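PDB 4EGW: magnesium transport protein CorA from Methanocaldococcus jannaschii, which mediates magnesium ion influx as a homopentamer, opening when cytoplasmic magnesium is low and closing when it is high. Local coordinates for residues I51-D57 with L122-S128; L77-E83 with T112-Y117; L97-K101 with N216-L220. All coordinates share one frame; numbering follows the deposited sequence.

Contact 1 of 3, residues I51-D57 with L122-S128; sequences IWIDCYD and LLLTIHS
Asp54 and His127 meet on one face of a pair of parallel strands, 51-56 and 122-127. His127 NE2 donates a hydrogen bond to Asp54 OD2 at 2.9 Å, on the syn lone pair, with the oxygen tilted 15° out of the His127 ring plane. The imidazole gets there because CG of His127 stands between its backbone N and carbonyl carbon (chi1 52°), swinging the ring across to the other strand; Asp129 O takes ND1, probably holding the ring in this orientation. Thr125 OG1 accepts from Trp52 NE1 at 3.0 Å and lies so close to Asp54 OD1 that the bond length there is doubtful; the donor from His127 probably offsets the cost of burying the carboxylate. The strands are neighbours in the mixed sheet of the CorA cytoplasmic domain, laced by backbone bonds such as His127 N to Cys55 O, 3.0 Å. On the other face the packing is largely apolar: Leu122 CD1 reaches Ile53 CG1 at 3.7 Å, and Ile126 CD1 lies against Cys55 CB at 3.5 Å. Looser is the C-terminal end, where partly exposed Tyr56 lies nearly parallel to the His127 ring but slid aside, centroids 5.0 Å apart, and Asp57 turns its OD2 to Val26 N.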
ATOM      1  N   ILE A  51      22.156  13.354  -5.846  1.00 62.51           N
ATOM      2  CA  ILE A  51      21.299  13.916  -6.882  1.00 57.29           C
ATOM      3  C   ILE A  51      20.492  12.775  -7.469  1.00 55.67           C
ATOM      4  O   ILE A  51      21.025  11.699  -7.741  1.00 55.04           O
ATOM      5  CB  ILE A  51      22.095  14.587  -8.021  1.00 55.78           C
ATOM      6  CG1 ILE A  51      23.054  15.644  -7.476  1.00 58.73           C
ATOM      7  CG2 ILE A  51      21.155  15.197  -9.058  1.00 51.26           C
ATOM      8  CD1 ILE A  51      24.426  15.098  -7.133  1.00 62.15           C
ATOM      9  N   TRP A  52      19.199  13.002  -7.653  1.00 63.18           N
ATOM     10  CA  TRP A  52      18.357  11.999  -8.278  1.00 70.45           C
ATOM     11  C   TRP A  52      17.923  12.484  -9.650  1.00 73.52           C
ATOM     12  O   TRP A  52      17.142  13.430  -9.765  1.00 78.17           O
ATOM     13  CB  TRP A  52      17.129  11.690  -7.418  1.00 68.29           C
ATOM     14  CG  TRP A  52      16.231  10.665  -8.040  1.00 64.84           C
ATOM     15  CD1 TRP A  52      16.546   9.817  -9.059  1.00 61.17           C
ATOM     16  CD2 TRP A  52      14.867  10.389  -7.695  1.00 62.17           C
ATOM     17  NE1 TRP A  52      15.468   9.026  -9.365  1.00 61.48           N
ATOM     18  CE2 TRP A  52      14.423   9.355  -8.541  1.00 57.97           C
ATOM     19  CE3 TRP A  52      13.980  10.910  -6.748  1.00 64.19           C
ATOM     20  CZ2 TRP A  52      13.132   8.831  -8.472  1.00 52.26           C
ATOM     21  CZ3 TRP A  52      12.694  10.388  -6.684  1.00 63.44           C
ATOM     22  CH2 TRP A  52      12.284   9.358  -7.543  1.00 51.56           C
ATOM     23  N   ILE A  53      18.442  11.837 -10.687  1.00 70.50           N
ATOM     24  CA  ILE A  53      17.996  12.111 -12.043  1.00 68.48           C
ATOM     25  C   ILE A  53      17.086  10.984 -12.507  1.00 66.36           C
ATOM     26  O   ILE A  53      17.484   9.820 -12.548  1.00 61.40           O
ATOM     27  CB  ILE A  53      19.175  12.253 -13.025  1.00 65.95           C
ATOM     28  CG1 ILE A  53      20.157  13.303 -12.520  1.00 64.98           C
ATOM     29  CG2 ILE A  53      18.679  12.617 -14.425  1.00 64.26           C
ATOM     30  CD1 ILE A  53      21.250  13.606 -13.503  1.00 65.22           C
ATOM     31  N   ASP A  54      15.846  11.330 -12.823  1.00 70.20           N
ATOM     32  CA  ASP A  54      14.939  10.368 -13.421  1.00 68.00           C
ATOM     33  C   ASP A  54      14.768  10.728 -14.877  1.00 61.45           C
ATOM     34  O   ASP A  54      14.382  11.848 -15.218  1.00 62.33           O
ATOM     35  CB  ASP A  54      13.585  10.369 -12.721  1.00 74.98           C
ATOM     36  CG  ASP A  54      12.609   9.406 -13.357  1.00 75.44           C
ATOM     37  OD1 ASP A  54      12.804   8.187 -13.192  1.00 72.85           O
ATOM     38  OD2 ASP A  54      11.649   9.866 -14.015  1.00 78.09           O
ATOM     39  N   CYS A  55      15.081   9.778 -15.740  1.00 59.38           N
ATOM     40  CA  CYS A  55      14.968  10.022 -17.160  1.00 57.42           C
ATOM     41  C   CYS A  55      13.884   9.144 -17.766  1.00 52.63           C
ATOM     42  O   CYS A  55      14.051   7.927 -17.915  1.00 39.15           O
ATOM     43  CB  CYS A  55      16.301   9.755 -17.842  1.00 56.81           C
ATOM     44  SG  CYS A  55      16.229  10.041 -19.596  1.00 59.30           S
ATOM     45  N   TYR A  56      12.780   9.775 -18.148  1.00 53.11           N
ATOM     46  CA  TYR A  56      11.655   9.032 -18.675  1.00 50.36           C
ATOM     47  C   TYR A  56      11.607   9.124 -20.195  1.00 48.95           C
ATOM     48  O   TYR A  56      11.306  10.183 -20.744  1.00 48.26           O
ATOM     49  CB  TYR A  56      10.349   9.573 -18.079  1.00 54.96           C
ATOM     50  CG  TYR A  56       9.103   8.991 -18.716  1.00 57.60           C
ATOM     51  CD1 TYR A  56       9.128   7.734 -19.308  1.00 55.72           C
ATOM     52  CD2 TYR A  56       7.907   9.701 -18.739  1.00 56.63           C
ATOM     53  CE1 TYR A  56       8.007   7.198 -19.899  1.00 56.64           C
ATOM     54  CE2 TYR A  56       6.771   9.165 -19.328  1.00 56.94           C
ATOM     55  CZ  TYR A  56       6.831   7.911 -19.910  1.00 57.27           C
ATOM     56  OH  TYR A  56       5.718   7.355 -20.510  1.00 59.58           O
ATOM     57  N   ASP A  57      11.909   8.012 -20.865  1.00 47.45           N
ATOM     58  CA  ASP A  57      11.631   7.861 -22.292  1.00 52.80           C
ATOM     59  C   ASP A  57      12.270   8.946 -23.162  1.00 61.56           C
ATOM     60  O   ASP A  57      11.573   9.618 -23.923  1.00 64.83           O
ATOM     61  CB  ASP A  57      10.111   7.858 -22.493  1.00 53.37           C
ATOM     62  CG  ASP A  57       9.690   7.367 -23.863  1.00 53.22           C
ATOM     63  OD1 ASP A  57      10.310   6.406 -24.378  1.00 56.28           O
ATOM     64  OD2 ASP A  57       8.724   7.944 -24.416  1.00 50.37           O
ATOM     65  N   LEU A 122      25.307  10.003  -7.380  1.00 44.28           N
ATOM     66  CA  LEU A 122      24.185  10.108  -8.313  1.00 42.39           C
ATOM     67  C   LEU A 122      23.349   8.843  -8.496  1.00 46.68           C
ATOM     68  O   LEU A 122      23.821   7.854  -9.057  1.00 51.79           O
ATOM     69  CB  LEU A 122      24.670  10.564  -9.683  1.00 50.96           C
ATOM     70  CG  LEU A 122      23.646  10.293 -10.792  1.00 52.29           C
ATOM     71  CD1 LEU A 122      22.341  11.019 -10.522  1.00 52.99           C
ATOM     72  CD2 LEU A 122      24.206  10.698 -12.147  1.00 54.27           C
ATOM     73  N   LEU A 123      22.095   8.897  -8.052  1.00 47.00           N
ATOM     74  CA  LEU A 123      21.124   7.843  -8.333  1.00 39.68           C
ATOM     75  C   LEU A 123      20.327   8.273  -9.558  1.00 48.18           C
ATOM     76  O   LEU A 123      19.529   9.208  -9.487  1.00 53.37           O
ATOM     77  CB  LEU A 123      20.179   7.678  -7.139  1.00 35.28           C
ATOM     78  CG  LEU A 123      19.178   6.519  -7.007  1.00 38.29           C
ATOM     79  CD1 LEU A 123      18.194   6.428  -8.171  1.00 33.03           C
ATOM     80  CD2 LEU A 123      19.875   5.193  -6.805  1.00 38.93           C
ATOM     81  N   LEU A 124      20.533   7.583 -10.676  1.00 46.51           N
ATOM     82  CA  LEU A 124      19.768   7.834 -11.882  1.00 46.70           C
ATOM     83  C   LEU A 124      18.776   6.704 -12.085  1.00 45.48           C
ATOM     84  O   LEU A 124      19.159   5.536 -12.104  1.00 44.56           O
ATOM     85  CB  LEU A 124      20.689   7.938 -13.103  1.00 50.24           C
ATOM     86  CG  LEU A 124      20.011   7.808 -14.482  1.00 51.01           C
ATOM     87  CD1 LEU A 124      19.008   8.911 -14.737  1.00 50.48           C
ATOM     88  CD2 LEU A 124      21.016   7.747 -15.645  1.00 47.61           C
ATOM     89  N   THR A 125      17.502   7.062 -12.216  1.00 47.93           N
ATOM     90  CA  THR A 125      16.452   6.108 -12.546  1.00 46.87           C
ATOM     91  C   THR A 125      16.050   6.343 -13.974  1.00 50.19           C
ATOM     92  O   THR A 125      15.550   7.410 -14.315  1.00 56.07           O
ATOM     93  CB  THR A 125      15.184   6.331 -11.726  1.00 41.93           C
ATOM     94  OG1 THR A 125      14.724   7.677 -11.923  1.00 40.12           O
ATOM     95  CG2 THR A 125      15.445   6.092 -10.250  1.00 42.83           C
ATOM     96  N   ILE A 126      16.257   5.344 -14.813  1.00 53.12           N
ATOM     97  CA  ILE A 126      15.959   5.500 -16.220  1.00 54.10           C
ATOM     98  C   ILE A 126      14.901   4.492 -16.680  1.00 57.58           C
ATOM     99  O   ILE A 126      15.030   3.277 -16.463  1.00 53.25           O
ATOM    100  CB  ILE A 126      17.245   5.400 -17.061  1.00 53.23           C
ATOM    101  CG1 ILE A 126      16.947   5.702 -18.527  1.00 60.03           C
ATOM    102  CG2 ILE A 126      17.913   4.042 -16.883  1.00 47.25           C
ATOM    103  CD1 ILE A 126      17.762   6.856 -19.061  1.00 63.59           C
ATOM    104  N   HIS A 127      13.838   5.010 -17.289  1.00 55.03           N
ATOM    105  CA  HIS A 127      12.757   4.161 -17.749  1.00 47.18           C
ATOM    106  C   HIS A 127      12.150   4.644 -19.052  1.00 52.84           C
ATOM    107  O   HIS A 127      11.976   5.843 -19.256  1.00 61.02           O
ATOM    108  CB  HIS A 127      11.676   4.024 -16.673  1.00 43.43           C
ATOM    109  CG  HIS A 127      11.184   5.326 -16.119  1.00 49.40           C
ATOM    110  ND1 HIS A 127       9.934   5.834 -16.409  1.00 52.75           N
ATOM    111  CD2 HIS A 127      11.758   6.210 -15.269  1.00 51.23           C
ATOM    112  CE1 HIS A 127       9.765   6.979 -15.773  1.00 49.94           C
ATOM    113  NE2 HIS A 127      10.856   7.231 -15.073  1.00 51.21           N
ATOM    114  N   SER A 128      11.857   3.700 -19.941  1.00 48.03           N
ATOM    115  CA  SER A 128      11.142   3.987 -21.176  1.00 55.96           C
ATOM    116  C   SER A 128       9.627   4.084 -20.991  1.00 67.22           C
ATOM    117  O   SER A 128       8.941   4.755 -21.764  1.00 77.64           O
ATOM    118  CB  SER A 128      11.479   2.950 -22.241  1.00 59.62           C
ATOM    119  OG  SER A 128      12.856   3.018 -22.577  1.00 63.88           O
TER

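Contact 2 of 3, residues L77-E83 with T112-Y117; sequences LQIGLDE and TSLGIY
With CG of Tyr117 anti to its carbonyl carbon (chi1 -58°), the phenol rises from strand 110-119 to the end of helix 74-80, while Leu77, whose CG takes the same position, extends a methyl over the ring. Leu77 CD2 sits 4.0 Å from the centroid of the Tyr117 ring, close to the ring normal, in a CH-pi contact displaced toward the rim. At the tip of the phenol, Gly80 N donates to Tyr117 OH at 2.8 Å, approaching near the ring plane although the bond is bent (136°). The same hydroxyl is hydrogen-bonded to Asp76 O, so it joins two backbone groups of the last helical turn, and Ile79 CB lies against it at 3.3 Å. Tyrosine suits this place because its flat body can be buried among apolar groups while its one polar atom meets main chain. A phenylalanine in its place would probably leave Gly80 N without this acceptor and Asp76 O without its hydroxyl partner.

Here a short helix is laid on an inner strand of the mixed sheet of the CorA cytoplasmic domain, and two glycines set how near it comes. Gly80 and Gly115 bring their CA atoms within 3.7 Å; with hydrogen in place of a side chain, both permit this close approach. Gly115 N makes a weak bond to Gly80 O at 3.3 Å. Farther along, past the helix, Ser113 N reaches Glu83 O at 3.2 Å, well to the side of the carbonyl (C=O...N 111°). The small Ser113 fits under this turn, its CB 3.5 Å from Asp82 O, and its OG is bonded to Glu85 O. Beside it Glu83 CB rests on Thr112 OG1, a hydroxyl bonded to Asp129 OD2.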
ATOM      1  N   LEU A  77      23.657   3.189 -20.864  1.00 54.31           N
ATOM      2  CA  LEU A  77      22.404   3.774 -20.392  1.00 53.51           C
ATOM      3  C   LEU A  77      21.219   3.136 -21.111  1.00 49.74           C
ATOM      4  O   LEU A  77      20.087   3.091 -20.596  1.00 41.69           O
ATOM      5  CB  LEU A  77      22.395   5.291 -20.598  1.00 49.63           C
ATOM      6  CG  LEU A  77      23.399   6.107 -19.791  1.00 51.78           C
ATOM      7  CD1 LEU A  77      23.192   7.589 -20.060  1.00 53.81           C
ATOM      8  CD2 LEU A  77      23.277   5.808 -18.311  1.00 51.56           C
ATOM      9  N   GLN A  78      21.497   2.637 -22.310  1.00 49.67           N
ATOM     10  CA  GLN A  78      20.479   1.997 -23.125  1.00 50.19           C
ATOM     11  C   GLN A  78      19.977   0.702 -22.479  1.00 59.43           C
ATOM     12  O   GLN A  78      18.864   0.242 -22.759  1.00 58.61           O
ATOM     13  CB  GLN A  78      21.001   1.777 -24.542  1.00 47.05           C
ATOM     14  CG  GLN A  78      20.912   3.036 -25.410  1.00 51.63           C
ATOM     15  CD  GLN A  78      21.811   2.983 -26.637  1.00 66.90           C
ATOM     16  OE1 GLN A  78      22.761   2.194 -26.692  1.00 79.57           O
ATOM     17  NE2 GLN A  78      21.516   3.828 -27.632  1.00 63.18           N
ATOM     18  N   ILE A  79      20.792   0.124 -21.602  1.00 64.47           N
ATOM     19  CA  ILE A  79      20.323  -0.980 -20.783  1.00 64.48           C
ATOM     20  C   ILE A  79      19.054  -0.514 -20.085  1.00 60.64           C
ATOM     21  O   ILE A  79      18.019  -1.177 -20.154  1.00 62.69           O
ATOM     22  CB  ILE A  79      21.347  -1.393 -19.701  1.00 64.79           C
ATOM     23  CG1 ILE A  79      22.766  -1.433 -20.265  1.00 66.72           C
ATOM     24  CG2 ILE A  79      20.980  -2.747 -19.115  1.00 63.66           C
ATOM     25  CD1 ILE A  79      23.826  -1.676 -19.201  1.00 68.28           C
ATOM     26  N   GLY A  80      19.144   0.643 -19.431  1.00 55.52           N
ATOM     27  CA  GLY A  80      18.054   1.174 -18.631  1.00 54.69           C
ATOM     28  C   GLY A  80      16.731   1.347 -19.357  1.00 55.47           C
ATOM     29  O   GLY A  80      15.667   1.123 -18.790  1.00 54.59           O
ATOM     30  N   LEU A  81      16.795   1.737 -20.623  1.00 60.34           N
ATOM     31  CA  LEU A  81      15.589   2.013 -21.396  1.00 56.64           C
ATOM     32  C   LEU A  81      14.996   0.767 -22.034  1.00 59.90           C
ATOM     33  O   LEU A  81      14.027   0.862 -22.787  1.00 60.65           O
ATOM     34  CB  LEU A  81      15.865   3.051 -22.478  1.00 57.77           C
ATOM     35  CG  LEU A  81      16.003   4.474 -21.960  1.00 63.26           C
ATOM     36  CD1 LEU A  81      16.330   5.388 -23.103  1.00 66.49           C
ATOM     37  CD2 LEU A  81      14.725   4.911 -21.268  1.00 65.24           C
ATOM     38  N   ASP A  82      15.591  -0.394 -21.773  1.00 61.07           N
ATOM     39  CA  ASP A  82      15.027  -1.641 -22.281  1.00 58.38           C
ATOM     40  C   ASP A  82      14.067  -2.162 -21.224  1.00 54.75           C
ATOM     41  O   ASP A  82      14.463  -2.481 -20.105  1.00 58.04           O
ATOM     42  CB  ASP A  82      16.124  -2.663 -22.605  1.00 63.58           C
ATOM     43  CG  ASP A  82      15.612  -3.842 -23.433  1.00 68.65           C
ATOM     44  OD1 ASP A  82      14.388  -4.096 -23.447  1.00 69.33           O
ATOM     45  OD2 ASP A  82      16.444  -4.526 -24.066  1.00 70.82           O
ATOM     46  N   GLU A  83      12.790  -2.211 -21.578  1.00 54.94           N
ATOM     47  CA  GLU A  83      11.765  -2.563 -20.613  1.00 58.99           C
ATOM     48  C   GLU A  83      11.518  -4.065 -20.593  1.00 59.52           C
ATOM     49  O   GLU A  83      10.727  -4.558 -19.786  1.00 62.28           O
ATOM     50  CB  GLU A  83      10.469  -1.778 -20.858  1.00 64.62           C
ATOM     51  CG  GLU A  83       9.849  -1.955 -22.238  1.00 67.60           C
ATOM     52  CD  GLU A  83      10.164  -0.804 -23.177  1.00 73.01           C
ATOM     53  OE1 GLU A  83       9.220  -0.089 -23.580  1.00 75.85           O
ATOM     54  OE2 GLU A  83      11.355  -0.615 -23.516  1.00 73.18           O
ATOM     55  N   THR A 112       7.140  -3.587 -16.338  1.00 37.38           N
ATOM     56  CA  THR A 112       8.059  -2.942 -17.253  1.00 39.50           C
ATOM     57  C   THR A 112       9.355  -2.645 -16.502  1.00 41.97           C
ATOM     58  O   THR A 112       9.337  -2.309 -15.319  1.00 35.79           O
ATOM     59  CB  THR A 112       7.455  -1.617 -17.762  1.00 46.61           C
ATOM     60  OG1 THR A 112       8.181  -1.138 -18.908  1.00 51.46           O
ATOM     61  CG2 THR A 112       7.490  -0.565 -16.657  1.00 44.76           C
ATOM     62  N   SER A 113      10.483  -2.767 -17.190  1.00 47.27           N
ATOM     63  CA  SER A 113      11.776  -2.601 -16.541  1.00 41.55           C
ATOM     64  C   SER A 113      12.286  -1.170 -16.529  1.00 44.89           C
ATOM     65  O   SER A 113      12.090  -0.386 -17.472  1.00 41.09           O
ATOM     66  CB  SER A 113      12.820  -3.531 -17.161  1.00 43.97           C
ATOM     67  OG  SER A 113      12.594  -4.877 -16.777  1.00 46.85           O
ATOM     68  N   LEU A 114      12.937  -0.827 -15.430  1.00 47.02           N
ATOM     69  CA  LEU A 114      13.683   0.409 -15.368  1.00 40.43           C
ATOM     70  C   LEU A 114      15.089   0.100 -14.923  1.00 31.08           C
ATOM     71  O   LEU A 114      15.309  -0.802 -14.115  1.00 28.52           O
ATOM     72  CB  LEU A 114      13.030   1.412 -14.418  1.00 48.65           C
ATOM     73  CG  LEU A 114      12.596   1.023 -13.005  1.00 47.96           C
ATOM     74  CD1 LEU A 114      13.200  -0.271 -12.552  1.00 54.35           C
ATOM     75  CD2 LEU A 114      12.952   2.143 -12.041  1.00 45.73           C
ATOM     76  N   GLY A 115      16.047   0.791 -15.522  1.00 33.45           N
ATOM     77  CA  GLY A 115      17.400   0.777 -15.023  1.00 42.00           C
ATOM     78  C   GLY A 115      17.588   1.819 -13.942  1.00 47.79           C
ATOM     79  O   GLY A 115      17.074   2.941 -14.030  1.00 46.85           O
ATOM     80  N   ILE A 116      18.379   1.463 -12.943  1.00 46.32           N
ATOM     81  CA  ILE A 116      18.758   2.407 -11.917  1.00 50.43           C
ATOM     82  C   ILE A 116      20.269   2.380 -11.810  1.00 56.05           C
ATOM     83  O   ILE A 116      20.844   1.386 -11.366  1.00 63.23           O
ATOM     84  CB  ILE A 116      18.190   1.954 -10.584  1.00 54.49           C
ATOM     85  CG1 ILE A 116      16.666   2.006 -10.631  1.00 53.91           C
ATOM     86  CG2 ILE A 116      18.768   2.784  -9.447  1.00 59.20           C
ATOM     87  CD1 ILE A 116      16.010   1.462  -9.388  1.00 56.54           C
ATOM     88  N   TYR A 117      20.920   3.470 -12.188  1.00 50.17           N
ATOM     89  CA  TYR A 117      22.373   3.502 -12.132  1.00 46.20           C
ATOM     90  C   TYR A 117      22.812   4.311 -10.923  1.00 50.54           C
ATOM     91  O   TYR A 117      22.237   5.356 -10.622  1.00 56.76           O
ATOM     92  CB  TYR A 117      22.957   4.118 -13.403  1.00 44.73           C
ATOM     93  CG  TYR A 117      22.576   3.426 -14.695  1.00 47.63           C
ATOM     94  CD1 TYR A 117      21.250   3.318 -15.082  1.00 50.28           C
ATOM     95  CD2 TYR A 117      23.546   2.916 -15.548  1.00 52.10           C
ATOM     96  CE1 TYR A 117      20.894   2.707 -16.266  1.00 51.93           C
ATOM     97  CE2 TYR A 117      23.202   2.302 -16.741  1.00 56.05           C
ATOM     98  CZ  TYR A 117      21.871   2.202 -17.096  1.00 58.41           C
ATOM     99  OH  TYR A 117      21.506   1.586 -18.279  1.00 61.45           O
TER

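Contact 3 of 3, residues L97-K101 with N216-L220; sequences LIIYK and NRDVL
This is a buried helix-on-sheet contact, in which Tyr100 and the backbone of Lys101 on strand 96-104 meet Asn216, Val219 and Leu220 of the long helix 193-225. The short segments run roughly antiparallel, their axes 8.6 Å apart at closest approach. Asn216 pairs with the main chain of Lys101 much as a neighbouring strand would: Lys101 N donates to Asn216 OD1 at 2.8 Å, and Asn216 ND2 donates to Lys101 O, also at 2.8 Å. Both bonds lie in the carbonyl plane of their acceptor, on a lone pair, and together they fix the rotation of the amide. Held this way, the amide stacks on the Tyr100 ring with the planes 17° apart and OD1 over the ring centre, 3.3 Å above it. Asparagine suits the site, offering a donor and an acceptor on one flat group. Val219, branched and apolar, brings CG1 to the ring edge at Tyr100 CE1, 3.6 Å away, and the same methyl meets Ile98 CG2 at 3.7 Å. Around this core, Lys101 O also receives a bond from Tyr169 OH, Leu162 and Ile165 of helix 156-186 touch Tyr100, and Thr246 of helix 233-270 touches Leu220.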
ATOM      1  N   LEU A  97      24.419  -0.660 -11.376  1.00 62.74           N
ATOM      2  CA  LEU A  97      23.198  -0.784 -12.167  1.00 58.29           C
ATOM      3  C   LEU A  97      22.205  -1.757 -11.566  1.00 54.93           C
ATOM      4  O   LEU A  97      22.523  -2.924 -11.338  1.00 54.39           O
ATOM      5  CB  LEU A  97      23.501  -1.200 -13.616  1.00 59.29           C
ATOM      6  CG  LEU A  97      22.282  -1.446 -14.529  1.00 56.24           C
ATOM      7  CD1 LEU A  97      21.390  -0.215 -14.634  1.00 55.96           C
ATOM      8  CD2 LEU A  97      22.702  -1.897 -15.917  1.00 53.39           C
ATOM      9  N   ILE A  98      20.995  -1.265 -11.317  1.00 54.51           N
ATOM     10  CA  ILE A  98      19.885  -2.128 -10.949  1.00 48.64           C
ATOM     11  C   ILE A  98      18.794  -2.036 -11.999  1.00 46.18           C
ATOM     12  O   ILE A  98      18.312  -0.953 -12.336  1.00 50.37           O
ATOM     13  CB  ILE A  98      19.271  -1.782  -9.571  1.00 51.81           C
ATOM     14  CG1 ILE A  98      20.363  -1.515  -8.525  1.00 53.33           C
ATOM     15  CG2 ILE A  98      18.305  -2.900  -9.123  1.00 46.34           C
ATOM     16  CD1 ILE A  98      20.917  -0.109  -8.555  1.00 55.23           C
ATOM     17  N   ILE A  99      18.440  -3.191 -12.533  1.00 45.48           N
ATOM     18  CA  ILE A  99      17.269  -3.332 -13.367  1.00 51.27           C
ATOM     19  C   ILE A  99      16.172  -3.789 -12.423  1.00 52.88           C
ATOM     20  O   ILE A  99      16.406  -4.607 -11.530  1.00 56.90           O
ATOM     21  CB  ILE A  99      17.491  -4.408 -14.468  1.00 35.55           C
ATOM     22  CG1 ILE A  99      18.750  -4.090 -15.296  1.00 30.97           C
ATOM     23  CG2 ILE A  99      16.237  -4.564 -15.349  1.00 32.67           C
ATOM     24  CD1 ILE A  99      18.729  -2.730 -15.967  1.00 28.44           C
ATOM     25  N   TYR A 100      14.974  -3.257 -12.593  1.00 45.72           N
ATOM     26  CA  TYR A 100      13.906  -3.647 -11.704  1.00 36.88           C
ATOM     27  C   TYR A 100      12.595  -3.635 -12.454  1.00 44.03           C
ATOM     28  O   TYR A 100      12.412  -2.836 -13.370  1.00 46.08           O
ATOM     29  CB  TYR A 100      13.857  -2.680 -10.539  1.00 35.59           C
ATOM     30  CG  TYR A 100      13.439  -3.305  -9.243  1.00 39.07           C
ATOM     31  CD1 TYR A 100      14.320  -4.080  -8.510  1.00 41.28           C
ATOM     32  CD2 TYR A 100      12.158  -3.111  -8.744  1.00 44.64           C
ATOM     33  CE1 TYR A 100      13.939  -4.649  -7.311  1.00 47.80           C
ATOM     34  CE2 TYR A 100      11.766  -3.672  -7.548  1.00 48.66           C
ATOM     35  CZ  TYR A 100      12.659  -4.440  -6.832  1.00 49.78           C
ATOM     36  OH  TYR A 100      12.262  -5.000  -5.639  1.00 53.32           O
ATOM     37  N   LYS A 101      11.693  -4.540 -12.083  1.00 48.16           N
ATOM     38  CA  LYS A 101      10.378  -4.608 -12.712  1.00 44.80           C
ATOM     39  C   LYS A 101       9.326  -3.880 -11.891  1.00 42.80           C
ATOM     40  O   LYS A 101       9.062  -4.225 -10.738  1.00 39.90           O
ATOM     41  CB  LYS A 101       9.940  -6.055 -12.933  1.00 44.14           C
ATOM     42  CG  LYS A 101      10.608  -6.729 -14.114  1.00 46.27           C
ATOM     43  CD  LYS A 101       9.880  -6.482 -15.423  1.00 32.81           C
ATOM     44  CE  LYS A 101      10.683  -7.047 -16.554  1.00 28.29           C
ATOM     45  NZ  LYS A 101       9.968  -6.804 -17.825  1.00 43.03           N
ATOM     46  N   ASN A 216      12.493  -9.285  -9.219  1.00 53.07           N
ATOM     47  CA  ASN A 216      12.733  -8.240  -8.234  1.00 43.89           C
ATOM     48  C   ASN A 216      13.282  -8.858  -6.968  1.00 47.44           C
ATOM     49  O   ASN A 216      14.261  -8.379  -6.399  1.00 50.22           O
ATOM     50  CB  ASN A 216      11.427  -7.541  -7.876  1.00 40.79           C
ATOM     51  CG  ASN A 216      11.029  -6.487  -8.875  1.00 36.63           C
ATOM     52  OD1 ASN A 216      11.684  -6.308  -9.901  1.00 31.30           O
ATOM     53  ND2 ASN A 216       9.939  -5.774  -8.580  1.00 37.22           N
ATOM     54  N   ARG A 217      12.625  -9.934  -6.540  1.00 46.71           N
ATOM     55  CA  ARG A 217      12.916 -10.599  -5.278  1.00 44.61           C
ATOM     56  C   ARG A 217      14.392 -10.873  -5.126  1.00 51.14           C
ATOM     57  O   ARG A 217      15.001 -10.552  -4.106  1.00 56.33           O
ATOM     58  CB  ARG A 217      12.174 -11.925  -5.213  1.00 47.42           C
ATOM     59  CG  ARG A 217      12.502 -12.745  -3.974  1.00 56.02           C
ATOM     60  CD  ARG A 217      11.993 -14.165  -4.130  1.00 57.21           C
ATOM     61  NE  ARG A 217      12.707 -14.851  -5.199  1.00 59.60           N
ATOM     62  CZ  ARG A 217      12.285 -15.962  -5.790  1.00 61.76           C
ATOM     63  NH1 ARG A 217      11.138 -16.518  -5.421  1.00 66.31           N
ATOM     64  NH2 ARG A 217      13.011 -16.518  -6.753  1.00 58.39           N
ATOM     65  N   ASP A 218      14.963 -11.481  -6.155  1.00 53.68           N
ATOM     66  CA  ASP A 218      16.370 -11.833  -6.144  1.00 57.17           C
ATOM     67  C   ASP A 218      17.230 -10.578  -6.076  1.00 57.09           C
ATOM     68  O   ASP A 218      18.149 -10.503  -5.269  1.00 60.93           O
ATOM     69  CB  ASP A 218      16.714 -12.696  -7.358  1.00 63.09           C
ATOM     70  CG  ASP A 218      16.095 -14.090  -7.273  1.00 71.25           C
ATOM     71  OD1 ASP A 218      16.015 -14.640  -6.149  1.00 74.08           O
ATOM     72  OD2 ASP A 218      15.683 -14.634  -8.324  1.00 73.48           O
ATOM     73  N   VAL A 219      16.905  -9.577  -6.891  1.00 51.61           N
ATOM     74  CA  VAL A 219      17.600  -8.303  -6.819  1.00 49.56           C
ATOM     75  C   VAL A 219      17.682  -7.867  -5.358  1.00 50.25           C
ATOM     76  O   VAL A 219      18.758  -7.545  -4.858  1.00 43.27           O
ATOM     77  CB  VAL A 219      16.858  -7.221  -7.623  1.00 50.98           C
ATOM     78  CG1 VAL A 219      17.293  -5.835  -7.184  1.00 45.18           C
ATOM     79  CG2 VAL A 219      17.067  -7.427  -9.128  1.00 54.56           C
ATOM     80  N   LEU A 220      16.545  -7.908  -4.669  1.00 53.65           N
ATOM     81  CA  LEU A 220      16.478  -7.528  -3.261  1.00 52.34           C
ATOM     82  C   LEU A 220      17.240  -8.492  -2.350  1.00 59.86           C
ATOM     83  O   LEU A 220      17.816  -8.076  -1.343  1.00 62.19           O
ATOM     84  CB  LEU A 220      15.027  -7.405  -2.804  1.00 43.45           C
ATOM     85  CG  LEU A 220      14.256  -6.256  -3.440  1.00 36.87           C
ATOM     86  CD1 LEU A 220      12.772  -6.353  -3.133  1.00 34.98           C
ATOM     87  CD2 LEU A 220      14.828  -4.935  -2.963  1.00 35.58           C
TER

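In the fold
From the N terminus, strand 51-56 is the first of the contact segments, and contact 1 closes its loop when the chain returns as strand 122-127. Within that loop lies all of contact 2, where the end of helix 74-80 and the turn after it meet strand 110-119. Strand 96-104 falls between the two segments of contact 2, but its partner helix comes much later, so contact 3 crosses both earlier loops. The sheet unites them: strands 51-56, 122-127, 110-119 and 96-104 stand side by side in that order. Ile126 N to Gly115 O probably links contacts 1 and 2, as Tyr100 N to Leu114 O does contacts 2 and 3, while contact 3 ties the sheet to the long helices.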